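Local structure of iron uptake protein A2 (Synechocystis sp., 2VOZ) at residues I36-S41 / G80-T85; G121-F126 / V261-A266; A286-Q291 / P302-V307; N45-L50 / R292-G297. The protein binds ferric iron in the periplasm and probably serves as a substrate-binding component of an ABC transporter that imports the metal. All coordinates share one frame; numbering follows the deposited sequence. Where two conformers were deposited one is given.

Overall arrangement
Four contacts show how chemistry changes with position in a two-lobed binding protein. Interactions 1 and 2 are buried sheet pairings, dominated by backbone hydrogen bonds. They are neighbours in one sheet, where strand 82-86 runs beside strand 261-268, but the first is parallel and the second a short, strongly twisted antiparallel crossing. Interactions 3 and 4 share helix 288-297 and reach the second subunit; also mostly buried, they have more exposed margins at Asp-288 and at Thr-46 and Gly-297. Interaction 3 uses a glutamine to hold a loop by its backbone, whereas interaction 4 combines leucine packing with bridging waters. The Phe-294 ring touches the Phe-84 ring and Phe-126 CB, and Gln-291 bonds the Phe-126 carbonyl.

Interaction 1 of 4, residues I36-S41 / G80-T85; sequences INLYSS and GDILFT
Gly-80 lies slantwise against the phenol ring of Tyr-39, with its CA 3.5 Å from Tyr-39 CE1; beyond the ring, the hydroxyl is bonded to Glu-74. Phe-84, on the other face of the sheet, receives Ser-40 OG at a similar slant, although that hydroxyl is hydrogen-bonded to the carbonyl of Arg-42. Two flat groups, the Asn-37 amide and the Asp-81 carboxylate, lie nearly parallel, their planes 13° apart. Asp-81 OD2 takes the backbone N-H of Asn-37, not its side-chain amide, at 2.7 Å from Asn-37 N on its anti lone pair, and also accepts from the Asn-274 side chain; the Asn-37 amide donates to Pro-79. Asn-37 O in turn receives both Asp-81 N (2.9 Å) and Ile-82 N (3.3 Å). The ladder continues with Tyr-39 N to Ile-82 O, Phe-84 N to Tyr-39 O and Ser-41 N to Phe-84 O, before Ser-41 OG and Thr-85 OG1 meet at 2.8 Å. With CG anti to the backbone N (chi1 175°), Leu-38 leans across the strands and sets its CD1 3.5 Å from Ile-82 CG2. Helix 64-74 covers the Tyr-39 and Leu-83 face, and helix 275-285 packs on Ile-36 and Ile-82. Such parallel pairing between helical layers, with helix 64-74 making a beta-alpha-beta crossover from strand 56-61 to strand 82-86, typifies the alpha/beta lobes of periplasmic binding proteins.

Interaction 2 of 4, residues G121-F126 / V261-A266; sequences GLWYGF and VNVSGA
Phe-126 reaches across to Ala-266 and Gly-265, and its side chain can be traced outward from the backbone. CB stands near Ser-264 O, the same carbonyl that accepts a 2.7 Å hydrogen bond from Phe-126 N, with the donor lying in the plane of that carbonyl. CG lies anti to the carbonyl carbon (chi1 -68°), which turns one ring edge toward strand 261-266: Phe-126 CD2 is 3.9 Å from Ala-266 N, an in-plane approach, and CE2 is 4.1 Å from Ala-266 CB. The ring also packs on Leu-282 and Leu-285 of helix 275-285. An alanine here is likely to leave a gap beside Ala-266, Leu-282 and Leu-285, with the Ala-266 methyl group losing one of its aromatic neighbours. Strand 124-136, which begins here, and strand 261-268 are antiparallel partners, consistent with the long strands that join the two lobes in class II periplasmic binding proteins, yet their short segments cross at 113°. Gly-125 and Gly-265 sit at the closest point, their CA atoms 4.0 Å apart, and Gly-125 CA also rests on Val-263 CB. Beyond the glycines, Tyr-124 and Ala-266 exchange backbone bonds, Tyr-124 N to Ala-266 O at 2.8 Å and Ala-266 N to Tyr-124 O at 2.9 Å. Ala-266 O also lies at the edge of the Tyr-124 ring and touches Trp-123 CB at 3.4 Å, while the indole continues away to bond Glu-95 through NE1.

Interaction 3 of 4, residues A286-Q291 / P302-V307; sequences ASDDAQ and PVIPGV
Gln-291 and Ile-304 meet at about a right angle, the glutamine reaching from its helix into the loop so that its CG lies 3.6 Å from Ile-304 CG1. A bend at chi2 (-79°) turns the amide toward the loop backbone. There Gln-291 OE1 accepts two bonds: Val-303 N comes in the carbonyl plane at 2.8 Å, and Ile-304 N from above that plane at 3.2 Å. Val-303 also sets its side chain crosswise to the glutamine, with CG2 3.4 Å from Gln-291 OE1. Gln-291 NE2 donates to the carbonyls of Phe-126 and Leu-285, so both ends of the amide are engaged. A leucine in its place would probably leave the two loop N-H groups and those carbonyls without this mate. Asp-288 likewise lies square to Ile-304; its OD1 is 3.7 Å from Val-307 CG2 and at the same time forms a salt bridge with Arg-111. Ile-304 to Val-307 form a type II turn, with Gly-306 at the positive-phi position. Thus the N-terminal end of helix 288-297, with Ser-287 at the N-cap position, is joined to the loop after strand 301-302, with helix 106-111 alongside and strand 124-136 bonded through Phe-126.

Interaction 4 of 4, residues N45-L50 / R292-G297; sequences NTDDAL and RYFAEG
Leu-50 makes the close, apolar half of this contact, dividing its two methyl groups between successive residues of helix 288-297. Leu-50 CD1 sits 3.6 Å from Phe-294 N and, in the plane of the Phe-294 ring, against its edge; Leu-50 CD2 lies 3.8 Å from Tyr-293 CB. Asp-47 comes next, with OD1 3.7 Å from Phe-294 CD2 and the carboxylate plane inclined 32° to the ring. Its other oxygen forms a salt bridge with Arg-42, which also makes a cation-pi contact with Phe-294, so the acid and the aromatic ring share one positive partner. The segment 45-50 directly follows His-43 and Tyr-44, two iron ligands on the loop after strand 35-40, and this packing sets that loop against helix 288-297; such a loop beside the interlobe cleft is in keeping with the periplasmic binding-protein fold. Toward Thr-46 and Gly-297, both partly exposed, the fit is looser and water intervenes. Thr-46 OG1, held between the backbone N and the carbonyl carbon (chi1 60°), approaches Gly-297 CA at 3.6 Å. Thr-46 OG1 donates to one water at 2.7 Å, which donates hydrogen bonds to Asp-47 OD1 and Tyr-293 O. A second water donates both to Thr-46 OG1 and to Gly-297 O, the latter at 2.7 Å. Near the tight end, in the conformer given, the Tyr-293 hydroxyl bonds that of Tyr-284 of the second subunit.

Interaction 1 of 4, residues I36-S41 / G80-T85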
# COMPACT_ATOMS: atom_id res chain seq x y z
N ILE B 36 17.74 -15.72 5.62
CA ILE B 36 18.34 -14.82 6.61
C ILE B 36 17.26 -14.00 7.29
O ILE B 36 16.15 -13.82 6.76
CB ILE B 36 19.34 -13.82 5.98
CG1 ILE B 36 18.64 -12.99 4.90
CG2 ILE B 36 20.59 -14.54 5.45
CD1 ILE B 36 19.38 -11.67 4.63
N ASN B 37 17.60 -13.45 8.45
CA ASN B 37 16.75 -12.50 9.15
C ASN B 37 17.38 -11.14 8.96
O ASN B 37 18.45 -10.84 9.53
CB ASN B 37 16.67 -12.86 10.64
CG ASN B 37 16.15 -14.27 10.84
OD1 ASN B 37 15.16 -14.66 10.22
ND2 ASN B 37 16.85 -15.06 11.64
N LEU B 38 16.73 -10.33 8.14
CA LEU B 38 17.21 -9.00 7.81
C LEU B 38 16.48 -7.97 8.63
O LEU B 38 15.27 -7.85 8.52
CB LEU B 38 16.99 -8.74 6.31
CG LEU B 38 17.35 -7.33 5.82
CD1 LEU B 38 18.84 -7.05 6.06
CD2 LEU B 38 17.02 -7.23 4.32
N TYR B 39 17.21 -7.23 9.46
CA TYR B 39 16.65 -6.11 10.20
C TYR B 39 17.05 -4.89 9.37
O TYR B 39 18.23 -4.65 9.18
CB TYR B 39 17.31 -5.99 11.58
CG TYR B 39 16.90 -7.03 12.62
CD1 TYR B 39 16.65 -8.34 12.27
CD2 TYR B 39 16.84 -6.69 13.97
CE1 TYR B 39 16.31 -9.32 13.25
CE2 TYR B 39 16.51 -7.64 14.96
CZ TYR B 39 16.24 -8.94 14.58
OH TYR B 39 15.95 -9.90 15.52
N SER B 40 16.08 -4.15 8.87
CA SER B 40 16.39 -3.01 8.01
C SER B 40 15.56 -1.78 8.33
O SER B 40 14.34 -1.87 8.51
CB SER B 40 16.22 -3.38 6.53
OG SER B 40 16.62 -2.26 5.75
N SER B 41 16.20 -0.61 8.36
CA SER B 41 15.45 0.63 8.49
C SER B 41 15.13 1.24 7.13
O SER B 41 14.57 2.35 7.05
CB SER B 41 16.22 1.65 9.34
OG SER B 41 17.43 2.01 8.73
N GLY B 80 19.06 -12.05 14.62
CA GLY B 80 19.33 -11.16 13.48
C GLY B 80 20.55 -11.65 12.76
O GLY B 80 21.54 -12.03 13.39
N ASP B 81 20.49 -11.67 11.42
CA ASP B 81 21.64 -11.99 10.60
C ASP B 81 22.35 -10.73 10.11
O ASP B 81 23.57 -10.63 10.16
CB ASP B 81 21.21 -12.84 9.40
CG ASP B 81 20.87 -14.27 9.82
OD1 ASP B 81 21.75 -14.87 10.45
OD2 ASP B 81 19.74 -14.77 9.54
N ILE B 82 21.56 -9.78 9.62
CA ILE B 82 22.09 -8.57 9.03
C ILE B 82 21.32 -7.38 9.59
O ILE B 82 20.09 -7.43 9.71
CB ILE B 82 21.85 -8.53 7.49
CG1 ILE B 82 22.50 -9.69 6.72
CG2 ILE B 82 22.28 -7.16 6.88
CD1 ILE B 82 23.94 -9.55 6.50
N LEU B 83 22.04 -6.30 9.90
CA LEU B 83 21.40 -5.01 10.10
C LEU B 83 21.78 -4.13 8.94
O LEU B 83 22.97 -3.92 8.64
CB LEU B 83 21.86 -4.37 11.41
CG LEU B 83 21.41 -2.94 11.70
CD1 LEU B 83 19.86 -2.90 11.89
CD2 LEU B 83 22.13 -2.43 12.96
N PHE B 84 20.76 -3.65 8.28
CA PHE B 84 20.90 -2.70 7.19
C PHE B 84 20.34 -1.37 7.66
O PHE B 84 19.18 -1.29 8.12
CB PHE B 84 20.12 -3.16 5.95
CG PHE B 84 20.40 -2.29 4.77
CD1 PHE B 84 19.85 -0.99 4.69
CD2 PHE B 84 21.29 -2.70 3.81
CE1 PHE B 84 20.18 -0.15 3.61
CE2 PHE B 84 21.64 -1.86 2.72
CZ PHE B 84 21.08 -0.61 2.62
N THR B 85 21.12 -0.29 7.53
CA THR B 85 20.60 1.00 7.93
C THR B 85 21.20 2.13 7.09
O THR B 85 21.98 1.88 6.15
CB THR B 85 20.77 1.21 9.47
OG1 THR B 85 19.94 2.29 9.90
CG2 THR B 85 22.18 1.47 9.84

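Interaction 2 of 4, residues G121-F126 / V261-A266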
# COMPACT_ATOMS: atom_id res chain seq x y z
N GLY B 121 36.08 -4.32 8.23
CA GLY B 121 35.13 -5.26 7.65
C GLY B 121 33.85 -5.48 8.44
O GLY B 121 33.15 -6.47 8.25
N LEU B 122 33.53 -4.52 9.31
CA LEU B 122 32.35 -4.62 10.17
C LEU B 122 31.06 -4.31 9.43
O LEU B 122 30.00 -4.84 9.78
CB LEU B 122 32.51 -3.67 11.35
CG LEU B 122 33.52 -4.06 12.44
CD1 LEU B 122 33.61 -2.95 13.49
CD2 LEU B 122 33.11 -5.39 13.05
N TRP B 123 31.13 -3.42 8.44
CA TRP B 123 29.95 -3.10 7.64
C TRP B 123 30.37 -2.48 6.31
O TRP B 123 31.55 -2.09 6.13
CB TRP B 123 28.96 -2.21 8.41
CG TRP B 123 29.55 -0.96 9.06
CD1 TRP B 123 29.78 -0.76 10.40
CD2 TRP B 123 29.97 0.25 8.40
NE1 TRP B 123 30.30 0.49 10.61
CE2 TRP B 123 30.42 1.13 9.41
CE3 TRP B 123 30.00 0.67 7.06
CZ2 TRP B 123 30.91 2.40 9.12
CZ3 TRP B 123 30.50 1.97 6.76
CH2 TRP B 123 30.95 2.81 7.81
N TYR B 124 29.41 -2.42 5.38
CA TYR B 124 29.70 -2.15 3.97
C TYR B 124 28.64 -1.23 3.41
O TYR B 124 27.46 -1.44 3.66
CB TYR B 124 29.67 -3.48 3.17
CG TYR B 124 30.72 -4.40 3.69
CD1 TYR B 124 30.49 -5.18 4.81
CD2 TYR B 124 31.98 -4.44 3.10
CE1 TYR B 124 31.52 -6.04 5.34
CE2 TYR B 124 33.02 -5.26 3.61
CZ TYR B 124 32.77 -6.05 4.73
OH TYR B 124 33.76 -6.84 5.24
N GLY B 125 29.05 -0.19 2.70
CA GLY B 125 28.05 0.66 2.00
C GLY B 125 27.53 -0.04 0.76
O GLY B 125 28.30 -0.69 0.03
N PHE B 126 26.21 0.02 0.57
CA PHE B 126 25.59 -0.53 -0.63
C PHE B 126 24.93 0.50 -1.54
O PHE B 126 24.72 0.21 -2.72
CB PHE B 126 24.63 -1.65 -0.27
CG PHE B 126 25.34 -2.84 0.25
CD1 PHE B 126 26.02 -3.70 -0.65
CD2 PHE B 126 25.42 -3.07 1.61
CE1 PHE B 126 26.72 -4.81 -0.18
CE2 PHE B 126 26.16 -4.15 2.09
CZ PHE B 126 26.79 -5.02 1.20
N VAL B 261 29.95 12.56 0.66
CA VAL B 261 29.04 11.44 0.39
C VAL B 261 28.80 10.65 1.69
O VAL B 261 29.59 10.75 2.67
CB VAL B 261 29.54 10.53 -0.73
CG1 VAL B 261 29.53 11.28 -2.08
CG2 VAL B 261 30.93 9.96 -0.38
N ASN B 262 27.69 9.94 1.73
CA ASN B 262 27.38 9.09 2.85
C ASN B 262 26.70 7.85 2.26
O ASN B 262 26.37 7.85 1.08
CB ASN B 262 26.45 9.83 3.82
CG ASN B 262 26.56 9.32 5.23
OD1 ASN B 262 26.84 8.13 5.45
ND2 ASN B 262 26.30 10.20 6.20
N VAL B 263 26.55 6.82 3.07
CA VAL B 263 26.07 5.54 2.56
C VAL B 263 24.86 5.03 3.30
O VAL B 263 24.61 5.41 4.44
CB VAL B 263 27.19 4.43 2.61
CG1 VAL B 263 28.38 4.81 1.75
CG2 VAL B 263 27.67 4.18 4.07
N SER B 264 24.12 4.14 2.63
CA SER B 264 23.30 3.18 3.37
C SER B 264 24.01 1.85 3.24
O SER B 264 24.68 1.55 2.20
CB SER B 264 21.87 3.06 2.81
OG SER B 264 21.88 2.38 1.60
N GLY B 265 23.92 1.03 4.27
CA GLY B 265 24.82 -0.10 4.26
C GLY B 265 24.47 -1.12 5.33
O GLY B 265 23.53 -0.93 6.08
N ALA B 266 25.27 -2.16 5.43
CA ALA B 266 24.89 -3.28 6.32
C ALA B 266 26.12 -4.05 6.77
O ALA B 266 27.17 -3.98 6.13
CB ALA B 266 23.96 -4.20 5.59

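Interaction 3 of 4, residues A286-Q291 / P302-V307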
# COMPACT_ATOMS: atom_id res chain seq x y z
N ALA B 286 25.88 -6.50 -3.46
CA ALA B 286 26.97 -5.84 -4.21
C ALA B 286 27.03 -6.25 -5.69
O ALA B 286 27.87 -5.77 -6.45
CB ALA B 286 28.31 -6.14 -3.56
N SER B 287 26.15 -7.15 -6.11
CA SER B 287 26.15 -7.58 -7.51
C SER B 287 25.54 -6.50 -8.44
O SER B 287 24.76 -5.63 -7.97
CB SER B 287 25.41 -8.91 -7.64
OG SER B 287 24.02 -8.73 -7.51
N ASP B 288 25.88 -6.53 -9.73
CA ASP B 288 25.40 -5.46 -10.63
C ASP B 288 23.89 -5.38 -10.74
O ASP B 288 23.35 -4.28 -10.79
CB ASP B 288 25.97 -5.66 -12.05
CG ASP B 288 27.46 -5.45 -12.13
OD1 ASP B 288 28.10 -5.00 -11.15
OD2 ASP B 288 28.00 -5.73 -13.23
N ASP B 289 23.26 -6.56 -10.80
CA ASP B 289 21.79 -6.68 -10.97
C ASP B 289 21.11 -5.99 -9.78
O ASP B 289 20.32 -5.04 -9.92
CB ASP B 289 21.43 -8.19 -10.93
CG ASP B 289 21.49 -8.85 -12.29
OD1 ASP B 289 22.01 -8.22 -13.26
OD2 ASP B 289 21.04 -10.02 -12.39
N ALA B 290 21.49 -6.43 -8.59
CA ALA B 290 20.87 -5.93 -7.36
C ALA B 290 21.24 -4.46 -7.14
O ALA B 290 20.39 -3.66 -6.77
CB ALA B 290 21.32 -6.77 -6.20
N GLN B 291 22.50 -4.10 -7.34
CA GLN B 291 22.92 -2.70 -7.14
C GLN B 291 22.07 -1.71 -7.93
O GLN B 291 21.70 -0.62 -7.42
CB GLN B 291 24.37 -2.49 -7.60
CG GLN B 291 25.39 -2.86 -6.57
CD GLN B 291 25.54 -1.78 -5.52
OE1 GLN B 291 25.97 -0.67 -5.82
NE2 GLN B 291 25.15 -2.10 -4.27
N PRO B 302 24.55 3.82 -6.99
CA PRO B 302 25.20 2.57 -6.58
C PRO B 302 26.58 2.84 -6.02
O PRO B 302 27.17 3.90 -6.29
CB PRO B 302 25.36 1.79 -7.91
CG PRO B 302 24.30 2.40 -8.83
CD PRO B 302 24.29 3.87 -8.45
N VAL B 303 27.07 1.89 -5.23
CA VAL B 303 28.46 2.01 -4.77
C VAL B 303 29.38 1.39 -5.79
O VAL B 303 30.59 1.64 -5.76
CB VAL B 303 28.70 1.40 -3.37
CG1 VAL B 303 27.89 2.21 -2.30
CG2 VAL B 303 28.28 -0.08 -3.33
N ILE B 304 28.83 0.57 -6.68
CA ILE B 304 29.66 -0.10 -7.69
C ILE B 304 29.78 0.74 -8.95
O ILE B 304 28.77 1.05 -9.57
CB ILE B 304 29.12 -1.51 -8.06
CG1 ILE B 304 28.95 -2.41 -6.82
CG2 ILE B 304 30.03 -2.20 -9.12
CD1 ILE B 304 30.15 -2.55 -5.95
N PRO B 305 31.02 1.12 -9.34
CA PRO B 305 31.25 1.81 -10.60
C PRO B 305 30.75 1.01 -11.79
O PRO B 305 30.86 -0.22 -11.79
CB PRO B 305 32.78 1.92 -10.65
CG PRO B 305 33.15 2.05 -9.20
CD PRO B 305 32.27 0.98 -8.57
N GLY B 306 30.16 1.70 -12.76
CA GLY B 306 29.70 1.04 -13.98
C GLY B 306 28.23 0.63 -13.94
O GLY B 306 27.63 0.43 -15.00
N VAL B 307 27.64 0.53 -12.73
CA VAL B 307 26.23 0.19 -12.59
C VAL B 307 25.39 1.41 -12.97
O VAL B 307 25.65 2.51 -12.48
CB VAL B 307 25.90 -0.29 -11.17
CG1 VAL B 307 24.32 -0.44 -11.01
CG2 VAL B 307 26.66 -1.60 -10.83
O HOH W 1 29.69 -2.55 -12.73

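Interaction 4 of 4, residues N45-L50 / R292-G297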
# COMPACT_ATOMS: atom_id res chain seq x y z
N ASN B 45 9.08 -0.64 -1.29
CA ASN B 45 8.21 -1.63 -1.96
C ASN B 45 8.98 -2.23 -3.09
O ASN B 45 8.96 -3.44 -3.41
CB ASN B 45 6.98 -0.92 -2.55
CG ASN B 45 5.82 -0.96 -1.63
OD1 ASN B 45 5.87 -1.61 -0.56
ND2 ASN B 45 4.72 -0.27 -2.01
N THR B 46 9.75 -1.35 -3.68
CA THR B 46 10.52 -1.81 -4.80
C THR B 46 11.57 -2.89 -4.53
O THR B 46 11.91 -3.56 -5.46
CB THR B 46 11.05 -0.59 -5.66
OG1 THR B 46 11.89 0.26 -4.89
CG2 THR B 46 9.90 0.23 -6.28
N ASP B 47 12.01 -3.12 -3.26
CA ASP B 47 13.04 -4.15 -2.86
C ASP B 47 12.58 -5.63 -2.74
O ASP B 47 13.40 -6.57 -2.73
CB ASP B 47 13.55 -3.83 -1.44
CG ASP B 47 14.33 -2.55 -1.34
OD1 ASP B 47 14.79 -2.04 -2.37
OD2 ASP B 47 14.49 -2.06 -0.19
N ASP B 48 11.29 -5.87 -2.61
CA ASP B 48 10.89 -7.28 -2.38
C ASP B 48 11.30 -8.27 -3.48
O ASP B 48 11.63 -9.40 -3.17
CB ASP B 48 9.41 -7.40 -2.11
CG ASP B 48 8.94 -6.43 -1.06
OD1 ASP B 48 9.62 -6.29 0.00
OD2 ASP B 48 7.89 -5.80 -1.34
N ALA B 49 11.28 -7.85 -4.74
CA ALA B 49 11.72 -8.75 -5.79
C ALA B 49 13.25 -8.92 -5.73
O ALA B 49 13.78 -9.97 -6.08
CB ALA B 49 11.28 -8.25 -7.17
N LEU B 50 13.95 -7.88 -5.26
CA LEU B 50 15.40 -7.98 -5.13
C LEU B 50 15.73 -9.04 -4.09
O LEU B 50 16.61 -9.84 -4.30
CB LEU B 50 16.02 -6.63 -4.77
CG LEU B 50 15.69 -5.48 -5.70
CD1 LEU B 50 16.38 -4.19 -5.18
CD2 LEU B 50 16.12 -5.78 -7.17
N ARG B 292 21.75 -2.07 -9.17
CA ARG B 292 21.09 -1.11 -10.04
C ARG B 292 19.76 -0.72 -9.42
O ARG B 292 19.44 0.45 -9.29
CB ARG B 292 20.84 -1.69 -11.42
CG ARG B 292 20.30 -0.63 -12.38
CD ARG B 292 20.12 -1.24 -13.72
NE ARG B 292 19.70 -0.20 -14.66
CZ ARG B 292 19.50 -0.42 -15.95
NH1 ARG B 292 19.70 -1.64 -16.44
NH2 ARG B 292 19.15 0.59 -16.74
N TYR B 293 18.97 -1.73 -9.06
CA TYR B 293 17.62 -1.41 -8.62
C TYR B 293 17.50 -1.07 -7.14
O TYR B 293 16.55 -0.40 -6.75
CB TYR B 293 16.68 -2.53 -9.02
CG TYR B 293 16.64 -2.66 -10.52
CD1 TYR B 293 16.16 -1.62 -11.32
CD2 TYR B 293 17.15 -3.79 -11.13
CE1 TYR B 293 16.17 -1.72 -12.71
CE2 TYR B 293 17.16 -3.91 -12.52
CZ TYR B 293 16.67 -2.86 -13.29
OH TYR B 293 16.67 -3.01 -14.66
N PHE B 294 18.47 -1.52 -6.35
CA PHE B 294 18.53 -1.16 -4.97
C PHE B 294 18.77 0.37 -4.89
O PHE B 294 18.08 1.08 -4.18
CB PHE B 294 19.64 -1.94 -4.31
CG PHE B 294 19.54 -2.00 -2.84
CD1 PHE B 294 20.58 -1.51 -2.04
CD2 PHE B 294 18.42 -2.59 -2.22
CE1 PHE B 294 20.51 -1.60 -0.63
CE2 PHE B 294 18.34 -2.68 -0.82
CZ PHE B 294 19.36 -2.18 -0.02
N ALA B 295 19.70 0.86 -5.70
CA ALA B 295 20.00 2.30 -5.73
C ALA B 295 18.81 3.07 -6.24
O ALA B 295 18.51 4.11 -5.72
CB ALA B 295 21.25 2.62 -6.60
N GLU B 296 18.14 2.55 -7.28
CA GLU B 296 16.96 3.23 -7.86
C GLU B 296 15.90 3.51 -6.81
O GLU B 296 15.22 4.51 -6.89
CB GLU B 296 16.31 2.32 -8.91
CG GLU B 296 16.98 2.36 -10.25
CD GLU B 296 16.78 3.71 -10.98
OE1 GLU B 296 15.91 4.52 -10.58
OE2 GLU B 296 17.48 3.92 -11.95
N GLY B 297 15.76 2.59 -5.86
CA GLY B 297 14.65 2.62 -4.87
C GLY B 297 14.45 3.98 -4.23
O GLY B 297 13.30 4.47 -4.04
O HOH W 2 14.46 -0.66 -4.69
O HOH W 3 11.11 2.97 -4.71